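PDB 2VF7: excinuclease ABC, subunit A. from Deinococcus radiodurans, which binds DNA and hydrolyses ATP as a zinc-containing UvrA-family ABC protein, and probably takes part in recognising DNA damage for excision repair. Local coordinates for residues Gly369-Gly372 against Leu373-Thr377; Asn506-Arg510 against Asn511-Asn515; Arg519-Gly523 against Val524-Val528; Gln542-Val545 against Asp546-Ala550; Ala574-Gly577 against Gly578-Gln582. The protein carries 1 engineered substitution. All blocks are in the same frame, centred on the assembly; numbering follows the deposited sequence.

Contact 1. Residues Gly369-Gly372 against Leu373-Thr377; sequences GYLG and LDRST. With ADP (adenosine-5'-diphosphate), chain D.
The backbone bond of this contact runs from Arg375 N to Gly372 O, 3.0 Å long, and closes a type I beta turn from Gly372 to Arg375. Next comes a van der Waals contact of a leucine methyl with the guanidinium: Leu371 CD2 lies 3.4 Å from Arg375 NH1, oblique to the plane of the group. The remaining interactions reach the nucleotide. With CG anti to the backbone N (chi1 171°) and a bend at chi2, Arg375 lays one face of its guanidinium over the adenine, ADP C5 sitting 3.5 Å above the centre of the group. Thr379 OG1 takes a hydrogen bond from Arg375 NE and so helps fix the rotation of that flat group. Both ribose hydroxyls donate to Tyr370 O, ADP O2' at 3.1 Å and ADP O3' at 3.2 Å. The loop holds the sugar through Tyr370 O and the base through Arg375, while the P-loop residues take the phosphates. It lies between helices 345-365 and 382-393, with Leu373 packed on helix 317-328 and Arg375 touching Val110 of helix 110-113.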
loop_
_atom_site.group_PDB
_atom_site.type_symbol
_atom_site.label_atom_id
_atom_site.label_comp_id
_atom_site.label_asym_id
_atom_site.label_seq_id
_atom_site.Cartn_x
_atom_site.Cartn_y
_atom_site.Cartn_z
ATOM N N GLY A 369 7.302 24.256 22.059
ATOM C CA GLY A 369 6.458 24.163 23.248
ATOM C C GLY A 369 5.346 25.190 23.321
ATOM O O GLY A 369 4.666 25.306 24.349
ATOM N N TYR A 370 5.150 25.933 22.233
ATOM C CA TYR A 370 4.098 26.964 22.144
ATOM C C TYR A 370 2.865 26.460 21.380
ATOM O O TYR A 370 1.821 27.118 21.358
ATOM C CB TYR A 370 4.648 28.245 21.494
ATOM C CG TYR A 370 5.142 28.031 20.078
ATOM C CD1 TYR A 370 6.480 27.691 19.817
ATOM C CD2 TYR A 370 4.269 28.148 18.997
ATOM C CE1 TYR A 370 6.921 27.474 18.505
ATOM C CE2 TYR A 370 4.700 27.940 17.701
ATOM C CZ TYR A 370 6.020 27.604 17.460
ATOM O OH TYR A 370 6.421 27.410 16.162
ATOM N N LEU A 371 3.007 25.300 20.746
ATOM C CA LEU A 371 1.926 24.650 20.016
ATOM C C LEU A 371 1.007 23.870 20.950
ATOM O O LEU A 371 1.449 23.322 21.952
ATOM C CB LEU A 371 2.501 23.706 18.945
ATOM C CG LEU A 371 3.287 24.320 17.772
ATOM C CD1 LEU A 371 3.920 23.256 16.872
ATOM C CD2 LEU A 371 2.423 25.267 16.947
ATOM N N GLY A 372 -0.273 23.815 20.608
ATOM C CA GLY A 372 -1.250 23.020 21.365
ATOM C C GLY A 372 -1.497 21.704 20.654
ATOM O O GLY A 372 -1.463 21.644 19.428
ATOM N N LEU A 373 -1.759 20.639 21.401
ATOM C CA LEU A 373 -1.910 19.333 20.751
ATOM C C LEU A 373 -3.207 19.121 19.940
ATOM O O LEU A 373 -3.339 18.121 19.235
ATOM C CB LEU A 373 -1.548 18.148 21.680
ATOM C CG LEU A 373 -1.908 17.919 23.149
ATOM C CD1 LEU A 373 -1.327 16.586 23.548
ATOM C CD2 LEU A 373 -1.375 18.990 24.078
ATOM N N ASP A 374 -4.124 20.087 19.998
ATOM C CA ASP A 374 -5.323 20.080 19.139
ATOM C C ASP A 374 -5.120 20.849 17.820
ATOM O O ASP A 374 -5.991 20.854 16.945
ATOM C CB ASP A 374 -6.563 20.582 19.905
ATOM C CG ASP A 374 -6.426 22.034 20.406
ATOM O OD1 ASP A 374 -5.351 22.658 20.246
ATOM O OD2 ASP A 374 -7.419 22.557 20.970
ATOM N N ARG A 375 -3.952 21.473 17.684
ATOM C CA ARG A 375 -3.604 22.304 16.539
ATOM C C ARG A 375 -3.494 21.489 15.258
ATOM O O ARG A 375 -2.764 20.483 15.199
ATOM C CB ARG A 375 -2.290 23.038 16.834
ATOM C CG ARG A 375 -1.662 23.784 15.678
ATOM C CD ARG A 375 -2.284 25.139 15.484
ATOM N NE ARG A 375 -1.622 25.885 14.422
ATOM C CZ ARG A 375 -0.657 26.780 14.616
ATOM N NH1 ARG A 375 -0.227 27.055 15.840
ATOM N NH2 ARG A 375 -0.116 27.400 13.577
ATOM N N SER A 376 -4.227 21.943 14.242
ATOM C CA SER A 376 -4.334 21.293 12.937
ATOM C C SER A 376 -3.064 21.433 12.123
ATOM O O SER A 376 -2.477 22.509 12.069
ATOM C CB SER A 376 -5.494 21.898 12.145
ATOM O OG SER A 376 -6.557 20.974 12.002
ATOM N N THR A 377 -2.665 20.348 11.469
ATOM C CA THR A 377 -1.416 20.317 10.716
ATOM C C THR A 377 -1.333 21.219 9.474
ATOM O O THR A 377 -0.232 21.652 9.115
ATOM C CB THR A 377 -0.985 18.872 10.340
ATOM O OG1 THR A 377 -2.125 18.129 9.909
ATOM C CG2 THR A 377 -0.361 18.176 11.542
HETATM P PB ADP D . 5.377 33.083 14.623
HETATM O O1B ADP D . 6.040 31.734 14.513
HETATM O O2B ADP D . 4.658 33.571 13.397
HETATM O O3B ADP D . 6.310 34.093 15.233
HETATM P PA ADP D . 2.592 32.791 15.388
HETATM O O1A ADP D . 2.230 31.398 14.986
HETATM O O2A ADP D . 2.176 33.958 14.552
HETATM O O3A ADP D . 4.176 32.896 15.700
HETATM O "O5'" ADP D . 1.860 32.991 16.816
HETATM C "C5'" ADP D . 2.389 32.432 18.011
HETATM C "C4'" ADP D . 1.317 31.917 18.958
HETATM O "O4'" ADP D . 0.032 31.902 18.341
HETATM C "C3'" ADP D . 1.644 30.474 19.292
HETATM O "O3'" ADP D . 1.341 30.221 20.662
HETATM C "C2'" ADP D . 0.737 29.666 18.383
HETATM O "O2'" ADP D . 0.452 28.348 18.872
HETATM C "C1'" ADP D . -0.484 30.559 18.272
HETATM N N9 ADP D . -1.197 30.309 16.996
HETATM C C8 ADP D . -0.840 30.787 15.781
HETATM N N7 ADP D . -1.699 30.388 14.814
HETATM C C5 ADP D . -2.631 29.622 15.425
HETATM C C6 ADP D . -3.838 28.869 14.996
HETATM N N6 ADP D . -4.209 28.864 13.691
HETATM N N1 ADP D . -4.545 28.201 15.940
HETATM C C2 ADP D . -4.175 28.192 17.241
HETATM N N3 ADP D . -3.091 28.855 17.702
HETATM C C4 ADP D . -2.296 29.573 16.859
#

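Contact 2. Residues Asn506-Arg510 against Asn511-Asn515; sequences NGVTR and NNLDN. With ADP (adenosine-5'-diphosphate), chain D.
Arg510 and Leu513 form an antiparallel hydrogen-bonded pair closed by a type II' beta turn, with Leu513 N reaching Arg510 O at 2.9 Å and Arg510 N reaching Leu513 O at 3.1 Å. One step back, Thr509 CA makes a CA-H...O contact of 3.3 Å with Leu513 O, which thus meets two neighbours on the facing strand. Val508 and Leu513 lie side by side and point the same way, CG1 of the valine 3.7 Å from CD1 of the leucine. This is a beta hairpin at the end of strand 502-510, and its two-residue tip, Asn511-Asn512, belongs to the ADP pocket. Asn511 CG stands beside its own backbone N (chi1 -59°), and the amide ND2 packs against the five-membered ring of the adenine, 3.1 Å from ADP N9. Asn512 turns to the sugar instead, OD1 lying 3.6 Å from ADP C4', while its ND2 is held by Gly810 O and Ser534 O.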
loop_
_atom_site.group_PDB
_atom_site.type_symbol
_atom_site.label_atom_id
_atom_site.label_comp_id
_atom_site.label_asym_id
_atom_site.label_seq_id
_atom_site.Cartn_x
_atom_site.Cartn_y
_atom_site.Cartn_z
ATOM N N ASN A 506 -4.156 49.108 16.342
ATOM C CA ASN A 506 -4.408 49.175 17.775
ATOM C C ASN A 506 -5.381 48.097 18.260
ATOM O O ASN A 506 -6.288 47.686 17.528
ATOM C CB ASN A 506 -4.951 50.561 18.142
ATOM C CG ASN A 506 -4.024 51.694 17.713
ATOM O OD1 ASN A 506 -2.867 51.769 18.144
ATOM N ND2 ASN A 506 -4.532 52.586 16.865
ATOM N N GLY A 507 -5.175 47.644 19.498
ATOM C CA GLY A 507 -6.083 46.713 20.177
ATOM C C GLY A 507 -6.128 45.338 19.550
ATOM O O GLY A 507 -7.201 44.749 19.397
ATOM N N VAL A 508 -4.947 44.832 19.197
ATOM C CA VAL A 508 -4.809 43.584 18.463
ATOM C C VAL A 508 -4.939 42.386 19.408
ATOM O O VAL A 508 -3.958 41.981 20.035
ATOM C CB VAL A 508 -3.442 43.530 17.697
ATOM C CG1 VAL A 508 -3.386 42.337 16.754
ATOM C CG2 VAL A 508 -3.195 44.819 16.922
ATOM N N THR A 509 -6.154 41.840 19.522
ATOM C CA THR A 509 -6.389 40.599 20.280
ATOM C C THR A 509 -6.493 39.404 19.322
ATOM O O THR A 509 -7.246 39.447 18.342
ATOM C CB THR A 509 -7.639 40.690 21.220
ATOM O OG1 THR A 509 -7.543 41.856 22.050
ATOM C CG2 THR A 509 -7.745 39.448 22.124
ATOM N N ARG A 510 -5.719 38.356 19.605
ATOM C CA ARG A 510 -5.549 37.202 18.702
ATOM C C ARG A 510 -4.450 36.275 19.238
ATOM O O ARG A 510 -3.297 36.697 19.421
ATOM C CB ARG A 510 -5.199 37.678 17.284
ATOM C CG ARG A 510 -5.413 36.658 16.175
ATOM C CD ARG A 510 -6.201 37.277 15.015
ATOM N NE ARG A 510 -6.428 36.314 13.934
ATOM C CZ ARG A 510 -7.438 36.368 13.063
ATOM N NH1 ARG A 510 -8.346 37.334 13.141
ATOM N NH2 ARG A 510 -7.544 35.440 12.113
ATOM N N ASN A 511 -4.821 35.023 19.504
ATOM C CA ASN A 511 -3.888 34.014 20.014
ATOM C C ASN A 511 -3.128 34.507 21.239
ATOM O O ASN A 511 -3.732 34.674 22.300
ATOM C CB ASN A 511 -2.927 33.550 18.912
ATOM C CG ASN A 511 -3.644 32.964 17.721
ATOM O OD1 ASN A 511 -4.817 32.617 17.803
ATOM N ND2 ASN A 511 -2.938 32.844 16.602
ATOM N N ASN A 512 -1.827 34.775 21.089
ATOM C CA ASN A 512 -0.990 35.251 22.214
ATOM C C ASN A 512 -0.800 36.778 22.360
ATOM O O ASN A 512 -0.057 37.236 23.234
ATOM C CB ASN A 512 0.358 34.510 22.263
ATOM C CG ASN A 512 1.341 34.984 21.210
ATOM O OD1 ASN A 512 0.960 35.360 20.100
ATOM N ND2 ASN A 512 2.624 34.936 21.548
ATOM N N LEU A 513 -1.488 37.549 21.518
ATOM C CA LEU A 513 -1.484 39.005 21.606
ATOM C C LEU A 513 -2.745 39.459 22.336
ATOM O O LEU A 513 -3.852 39.170 21.889
ATOM C CB LEU A 513 -1.452 39.633 20.205
ATOM C CG LEU A 513 -0.648 39.000 19.058
ATOM C CD1 LEU A 513 -0.893 39.767 17.784
ATOM C CD2 LEU A 513 0.846 38.939 19.341
ATOM N N ASP A 514 -2.570 40.140 23.470
ATOM C CA ASP A 514 -3.665 40.813 24.169
ATOM C C ASP A 514 -3.869 42.129 23.416
ATOM O O ASP A 514 -3.585 42.184 22.216
ATOM C CB ASP A 514 -3.316 41.050 25.649
ATOM C CG ASP A 514 -4.533 40.917 26.579
ATOM O OD1 ASP A 514 -4.591 41.616 27.623
ATOM O OD2 ASP A 514 -5.436 40.103 26.268
ATOM N N ASN A 515 -4.342 43.181 24.080
ATOM C CA ASN A 515 -4.537 44.457 23.382
ATOM C C ASN A 515 -3.228 45.213 23.101
ATOM O O ASN A 515 -2.849 46.150 23.816
ATOM C CB ASN A 515 -5.624 45.344 24.039
ATOM C CG ASN A 515 -5.595 45.324 25.579
ATOM O OD1 ASN A 515 -5.142 44.359 26.207
ATOM N ND2 ASN A 515 -6.115 46.391 26.188
HETATM P PB ADP D . 5.377 33.083 14.623
HETATM O O1B ADP D . 6.040 31.734 14.513
HETATM O O2B ADP D . 4.658 33.571 13.397
HETATM O O3B ADP D . 6.310 34.093 15.233
HETATM P PA ADP D . 2.592 32.791 15.388
HETATM O O1A ADP D . 2.230 31.398 14.986
HETATM O O2A ADP D . 2.176 33.958 14.552
HETATM O O3A ADP D . 4.176 32.896 15.700
HETATM O "O5'" ADP D . 1.860 32.991 16.816
HETATM C "C5'" ADP D . 2.389 32.432 18.011
HETATM C "C4'" ADP D . 1.317 31.917 18.958
HETATM O "O4'" ADP D . 0.032 31.902 18.341
HETATM C "C3'" ADP D . 1.644 30.474 19.292
HETATM O "O3'" ADP D . 1.341 30.221 20.662
HETATM C "C2'" ADP D . 0.737 29.666 18.383
HETATM O "O2'" ADP D . 0.452 28.348 18.872
HETATM C "C1'" ADP D . -0.484 30.559 18.272
HETATM N N9 ADP D . -1.197 30.309 16.996
HETATM C C8 ADP D . -0.840 30.787 15.781
HETATM N N7 ADP D . -1.699 30.388 14.814
HETATM C C5 ADP D . -2.631 29.622 15.425
HETATM C C6 ADP D . -3.838 28.869 14.996
HETATM N N6 ADP D . -4.209 28.864 13.691
HETATM N N1 ADP D . -4.545 28.201 15.940
HETATM C C2 ADP D . -4.175 28.192 17.241
HETATM N N3 ADP D . -3.091 28.855 17.702
HETATM C C4 ADP D . -2.296 29.573 16.859
#

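Contact 3. Residues Arg519-Gly523 against Val524-Val528; sequences RFPLG and VMTSV
A single water joins the two sides of this bend: it is hydrogen-bonded to Val524 O at 2.9 Å and to Pro521 O at 3.1 Å, and also to Thr526 OG1, at a distance of 2.5 Å that is short enough to be read with caution. More acceptors lie near the water than it has protons, so it cannot donate fully to every one of them. Thr526 OG1 is set beside its own backbone N (chi1 -49°), where it also meets the proline ring, 3.5 Å from Pro521 CG. Farther from the bend the packing is apolar, with Val528 CG2 at the edge of the Phe520 ring, near its plane and 4.4 Å from CE2. Gly523 turns the chain with a positive phi of 68°. The bend links strand 516-521, an outer strand of the three-stranded antiparallel sheet, to strand 525-529, which leads into the P-loop. Phe520, Pro521 and Thr526 all pack against strand 801-805, and Val528 touches Ile787 of strand 785-789.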
loop_
_atom_site.group_PDB
_atom_site.type_symbol
_atom_site.label_atom_id
_atom_site.label_comp_id
_atom_site.label_asym_id
_atom_site.label_seq_id
_atom_site.Cartn_x
_atom_site.Cartn_y
_atom_site.Cartn_z
ATOM N N ARG A 519 2.851 50.327 15.332
ATOM C CA ARG A 519 2.891 51.269 14.208
ATOM C C ARG A 519 3.744 50.774 13.046
ATOM O O ARG A 519 4.859 50.299 13.247
ATOM C CB ARG A 519 3.390 52.642 14.658
ATOM C CG ARG A 519 2.585 53.280 15.785
ATOM C CD ARG A 519 2.242 54.732 15.480
ATOM N NE ARG A 519 3.387 55.638 15.582
ATOM C CZ ARG A 519 3.360 56.928 15.241
ATOM N NH1 ARG A 519 2.245 57.476 14.760
ATOM N NH2 ARG A 519 4.452 57.679 15.381
ATOM N N PHE A 520 3.218 50.891 11.829
ATOM C CA PHE A 520 3.985 50.558 10.626
ATOM C C PHE A 520 4.169 51.819 9.780
ATOM O O PHE A 520 3.186 52.424 9.395
ATOM C CB PHE A 520 3.270 49.500 9.769
ATOM C CG PHE A 520 2.917 48.223 10.498
ATOM C CD1 PHE A 520 1.645 48.051 11.060
ATOM C CD2 PHE A 520 3.830 47.162 10.571
ATOM C CE1 PHE A 520 1.299 46.860 11.714
ATOM C CE2 PHE A 520 3.489 45.964 11.214
ATOM C CZ PHE A 520 2.227 45.817 11.793
ATOM N N PRO A 521 5.424 52.195 9.463
ATOM C CA PRO A 521 5.709 53.372 8.633
ATOM C C PRO A 521 5.361 53.120 7.171
ATOM O O PRO A 521 5.416 51.972 6.732
ATOM C CB PRO A 521 7.224 53.533 8.779
ATOM C CG PRO A 521 7.713 52.151 8.999
ATOM C CD PRO A 521 6.662 51.497 9.854
ATOM N N LEU A 522 5.019 54.172 6.425
ATOM C CA LEU A 522 4.617 54.023 5.016
ATOM C C LEU A 522 5.661 54.548 4.029
ATOM O O LEU A 522 6.518 55.353 4.385
ATOM C CB LEU A 522 3.240 54.657 4.737
ATOM C CG LEU A 522 2.090 54.402 5.724
ATOM C CD1 LEU A 522 0.919 55.329 5.449
ATOM C CD2 LEU A 522 1.639 52.935 5.726
ATOM N N GLY A 523 5.581 54.043 2.794
ATOM C CA GLY A 523 6.504 54.383 1.709
ATOM C C GLY A 523 7.898 53.869 1.961
ATOM O O GLY A 523 8.866 54.366 1.390
ATOM N N VAL A 524 7.977 52.861 2.826
ATOM C CA VAL A 524 9.224 52.341 3.398
ATOM C C VAL A 524 9.075 50.827 3.541
ATOM O O VAL A 524 7.960 50.299 3.521
ATOM C CB VAL A 524 9.496 53.010 4.783
ATOM C CG1 VAL A 524 10.643 52.387 5.494
ATOM C CG2 VAL A 524 9.776 54.501 4.604
ATOM N N MET A 525 10.202 50.130 3.653
ATOM C CA MET A 525 10.214 48.683 3.837
ATOM C C MET A 525 10.554 48.257 5.293
ATOM O O MET A 525 11.617 48.606 5.816
ATOM C CB MET A 525 11.140 48.047 2.791
ATOM C CG MET A 525 12.081 47.020 3.332
ATOM S SD MET A 525 11.973 45.476 2.451
ATOM C CE MET A 525 11.720 44.345 3.835
ATOM N N THR A 526 9.627 47.511 5.914
ATOM C CA THR A 526 9.747 47.026 7.302
ATOM C C THR A 526 9.874 45.502 7.382
ATOM O O THR A 526 9.161 44.763 6.698
ATOM C CB THR A 526 8.522 47.443 8.189
ATOM O OG1 THR A 526 8.252 48.835 8.047
ATOM C CG2 THR A 526 8.777 47.159 9.676
ATOM N N SER A 527 10.797 45.052 8.233
ATOM C CA SER A 527 10.965 43.650 8.593
ATOM C C SER A 527 10.366 43.392 9.967
ATOM O O SER A 527 10.675 44.077 10.929
ATOM C CB SER A 527 12.456 43.286 8.607
ATOM O OG SER A 527 12.984 43.212 7.292
ATOM N N VAL A 528 9.514 42.388 10.066
ATOM C CA VAL A 528 8.963 41.989 11.355
ATOM C C VAL A 528 9.639 40.696 11.842
ATOM O O VAL A 528 9.357 39.590 11.351
ATOM C CB VAL A 528 7.444 41.837 11.279
ATOM C CG1 VAL A 528 6.892 41.423 12.616
ATOM C CG2 VAL A 528 6.805 43.163 10.800
HETATM O O HOH W 1 6.893 49.343 6.010
#

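Contact 4. Residues Gln542-Val545 against Asp546-Ala550; sequences QALV and DALAA
Leu544 carries its CG anti to the backbone N (chi1 -180°), while Leu548 places CG between its backbone N and carbonyl carbon (chi1 71°), and these settings bring the two branched ends together one turn apart on the helix. Leu548 CD2 comes 3.7 Å from Leu544 CD1, and the same methyl lies against the backbone at Leu544 O. That carbonyl is the acceptor for two amides: Leu548 N donates to Leu544 O at 3.2 Å from almost straight ahead, and Ala547 N, 2.8 Å from Leu544 O, comes from well above the carbonyl plane. Ala547 thus reaches back three residues instead of four, which marks the kink in the helix here. On the turn before, Asp546 N makes a weak bond to Gln542 O. Leu548 N and Ala549 N both keep the four-residue step, the latter donating to Val545 O at 3.0 Å; only the amides of Ala547 and Ala550 lack it. The arrangement is an irregular turn in the helix that follows the Walker A P-loop, and Gln542, the first residue of segment 542-545, touches ADP. On the buried side of helix 536-551, Leu544 packs on Leu503 and Leu505 of strand 502-510, and Val756 of strand 753-758 meets both Leu544 and Val545.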
loop_
_atom_site.group_PDB
_atom_site.type_symbol
_atom_site.label_atom_id
_atom_site.label_comp_id
_atom_site.label_asym_id
_atom_site.label_seq_id
_atom_site.Cartn_x
_atom_site.Cartn_y
_atom_site.Cartn_z
ATOM N N GLN A 542 -2.067 37.460 9.750
ATOM C CA GLN A 542 -3.443 37.315 10.211
ATOM C C GLN A 542 -4.103 38.650 10.549
ATOM O O GLN A 542 -5.016 39.063 9.863
ATOM C CB GLN A 542 -3.533 36.304 11.357
ATOM C CG GLN A 542 -2.961 34.923 10.978
ATOM C CD GLN A 542 -2.882 33.969 12.158
ATOM O OE1 GLN A 542 -3.788 33.930 13.003
ATOM N NE2 GLN A 542 -1.804 33.185 12.220
ATOM N N ALA A 543 -3.625 39.340 11.578
ATOM C CA ALA A 543 -4.303 40.547 12.083
ATOM C C ALA A 543 -4.258 41.744 11.145
ATOM O O ALA A 543 -5.293 42.346 10.863
ATOM C CB ALA A 543 -3.768 40.939 13.461
ATOM N N LEU A 544 -3.070 42.103 10.672
ATOM C CA LEU A 544 -2.950 43.254 9.792
ATOM C C LEU A 544 -3.833 43.046 8.574
ATOM O O LEU A 544 -4.785 43.790 8.370
ATOM C CB LEU A 544 -1.498 43.497 9.371
ATOM C CG LEU A 544 -1.275 44.705 8.442
ATOM C CD1 LEU A 544 -1.806 45.988 9.063
ATOM C CD2 LEU A 544 0.180 44.880 8.087
ATOM N N VAL A 545 -3.529 42.005 7.804
ATOM C CA VAL A 545 -4.186 41.720 6.529
ATOM C C VAL A 545 -5.717 41.754 6.590
ATOM O O VAL A 545 -6.357 42.423 5.774
ATOM C CB VAL A 545 -3.681 40.377 5.930
ATOM C CG1 VAL A 545 -4.556 39.918 4.775
ATOM C CG2 VAL A 545 -2.258 40.524 5.466
ATOM N N ASP A 546 -6.321 41.044 7.537
ATOM C CA ASP A 546 -7.772 41.128 7.632
ATOM C C ASP A 546 -8.237 42.162 8.649
ATOM O O ASP A 546 -9.229 41.976 9.350
ATOM C CB ASP A 546 -8.469 39.757 7.757
ATOM C CG ASP A 546 -7.851 38.855 8.806
ATOM O OD1 ASP A 546 -8.041 39.143 10.013
ATOM O OD2 ASP A 546 -7.222 37.837 8.412
ATOM N N ALA A 547 -7.492 43.260 8.717
ATOM C CA ALA A 547 -8.015 44.510 9.240
ATOM C C ALA A 547 -8.207 45.438 8.047
ATOM O O ALA A 547 -9.274 46.026 7.889
ATOM C CB ALA A 547 -7.076 45.124 10.278
ATOM N N LEU A 548 -7.197 45.539 7.184
ATOM C CA LEU A 548 -7.308 46.437 6.032
ATOM C C LEU A 548 -7.932 45.834 4.766
ATOM O O LEU A 548 -8.171 46.554 3.788
ATOM C CB LEU A 548 -6.008 47.216 5.761
ATOM C CG LEU A 548 -4.704 46.648 5.216
ATOM C CD1 LEU A 548 -3.764 47.810 4.946
ATOM C CD2 LEU A 548 -4.073 45.723 6.201
ATOM N N ALA A 549 -8.216 44.530 4.791
ATOM C CA ALA A 549 -9.085 43.924 3.780
ATOM C C ALA A 549 -10.532 44.330 4.059
ATOM O O ALA A 549 -11.326 44.517 3.131
ATOM C CB ALA A 549 -8.946 42.419 3.777
ATOM N N ALA A 550 -10.860 44.467 5.344
ATOM C CA ALA A 550 -12.172 44.943 5.783
ATOM C C ALA A 550 -12.391 46.445 5.512
ATOM O O ALA A 550 -13.525 46.883 5.298
ATOM C CB ALA A 550 -12.384 44.627 7.257
#

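Contact 5. Residues Ala574-Gly577 against Gly578-Gln582; sequences ARLG and GDLAQ
This is a small apolar surface contact round the bend where strand 575-578, an outer strand of the three-stranded antiparallel sheet, runs out into the loop toward strand 585-589. Two leucines on either side of the glycine pair carry it. Leu580 CD1 lies 3.6 Å from Leu576 CD1, and the side chains cross at about a right angle, so methyl ends meet and the two side chains do not run alongside each other. The other branch of the same residue turns to the backbone: Leu580 CD2 sits 3.2 Å from Gly577 O, a close approach of a methyl to a carbonyl. Between the leucines the chain is nearly fully extended at Gly577 and then takes a positive phi of 86° at Gly578, a combination that suits residues without side chains. Asp579 follows at the centre of an inverse gamma turn, with Leu580 N making a weak bond back to Gly578 O, and this brings the CB of Leu580 round to face the strand it has just left. Within the bend, Asp579 OD2 accepts from Trp502 N, which ties the turn to strand 502-510; Leu576 packs on Leu503 and Ala547, and Leu580 on His551. With no hydrogen bond running between the two segments, the mutual hold is largely van der Waals, consistent with a turn whose shape is set mostly by its glycines and by its ties to the neighbouring strand.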
loop_
_atom_site.group_PDB
_atom_site.type_symbol
_atom_site.label_atom_id
_atom_site.label_comp_id
_atom_site.label_asym_id
_atom_site.label_seq_id
_atom_site.Cartn_x
_atom_site.Cartn_y
_atom_site.Cartn_z
ATOM N N ALA A 574 -9.109 43.884 16.190
ATOM C CA ALA A 574 -8.124 44.887 15.741
ATOM C C ALA A 574 -8.818 46.223 15.460
ATOM O O ALA A 574 -10.041 46.275 15.309
ATOM C CB ALA A 574 -7.381 44.411 14.502
ATOM N N ARG A 575 -8.037 47.298 15.394
ATOM C CA ARG A 575 -8.556 48.611 15.022
ATOM C C ARG A 575 -7.546 49.396 14.198
ATOM O O ARG A 575 -6.375 49.494 14.564
ATOM C CB ARG A 575 -8.976 49.416 16.258
ATOM C CG ARG A 575 -10.390 49.116 16.757
ATOM C CD ARG A 575 -10.745 49.905 18.008
ATOM N NE ARG A 575 -9.771 49.706 19.079
ATOM C CZ ARG A 575 -8.935 50.642 19.525
ATOM N NH1 ARG A 575 -8.952 51.865 19.001
ATOM N NH2 ARG A 575 -8.082 50.358 20.506
ATOM N N LEU A 576 -8.022 49.956 13.089
ATOM C CA LEU A 576 -7.197 50.755 12.177
ATOM C C LEU A 576 -7.170 52.236 12.542
ATOM O O LEU A 576 -8.131 52.766 13.097
ATOM C CB LEU A 576 -7.666 50.572 10.727
ATOM C CG LEU A 576 -6.885 49.663 9.764
ATOM C CD1 LEU A 576 -6.075 50.490 8.785
ATOM C CD2 LEU A 576 -5.992 48.675 10.484
ATOM N N GLY A 577 -6.049 52.879 12.229
ATOM C CA GLY A 577 -5.838 54.299 12.494
ATOM C C GLY A 577 -4.626 54.792 11.729
ATOM O O GLY A 577 -4.075 54.071 10.895
ATOM N N GLY A 578 -4.208 56.021 12.012
ATOM C CA GLY A 578 -3.048 56.608 11.349
ATOM C C GLY A 578 -3.402 57.284 10.041
ATOM O O GLY A 578 -4.554 57.646 9.821
ATOM N N ASP A 579 -2.401 57.460 9.176
ATOM C CA ASP A 579 -2.581 58.143 7.887
ATOM C C ASP A 579 -3.083 57.152 6.826
ATOM O O ASP A 579 -2.308 56.607 6.033
ATOM C CB ASP A 579 -1.285 58.843 7.425
ATOM C CG ASP A 579 -0.614 59.675 8.529
ATOM O OD1 ASP A 579 -1.272 60.529 9.164
ATOM O OD2 ASP A 579 0.600 59.481 8.748
ATOM N N LEU A 580 -4.393 56.923 6.846
ATOM C CA LEU A 580 -5.079 55.989 5.954
ATOM C C LEU A 580 -5.168 56.467 4.505
ATOM O O LEU A 580 -5.027 55.666 3.574
ATOM C CB LEU A 580 -6.504 55.728 6.467
ATOM C CG LEU A 580 -6.890 54.453 7.222
ATOM C CD1 LEU A 580 -6.482 53.206 6.439
ATOM C CD2 LEU A 580 -6.319 54.428 8.626
ATOM N N ALA A 581 -5.423 57.762 4.318
ATOM C CA ALA A 581 -5.662 58.325 2.982
ATOM C C ALA A 581 -4.454 58.186 2.038
ATOM O O ALA A 581 -4.499 58.635 0.886
ATOM C CB ALA A 581 -6.128 59.779 3.080
ATOM N N GLN A 582 -3.391 57.551 2.531
ATOM C CA GLN A 582 -2.210 57.245 1.725
ATOM C C GLN A 582 -2.240 55.820 1.140
ATOM O O GLN A 582 -1.439 55.488 0.263
ATOM C CB GLN A 582 -0.936 57.444 2.562
ATOM C CG GLN A 582 -0.654 58.886 2.966
ATOM C CD GLN A 582 0.595 59.031 3.818
ATOM O OE1 GLN A 582 0.613 59.795 4.785
ATOM N NE2 GLN A 582 1.647 58.296 3.468
#

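How the contacts relate
Contact 1 comes first along the chain and stands apart, its centre about 19 Å from that of contact 2; they do not touch, but both reach the same ADP. Contacts 2 to 5 follow in series within the ABC transporter range. The three-stranded antiparallel sheet joins contacts 2, 3 and 5 through strands 502-510, 516-521 and 575-578, with Asn506 N probably hydrogen-bonded to Arg575 O. Contact 4, on helix 536-551, packs against that sheet: Ala543 meets Val508, Leu544 meets Phe520 and Ala547 meets Leu576. Its centre is about 11 Å from that of contact 5. The hairpin and P-loop helix are thus tied into one nucleotide-binding unit, to which contact 1 adds Tyr370 and Arg375 from a distant part of the sequence.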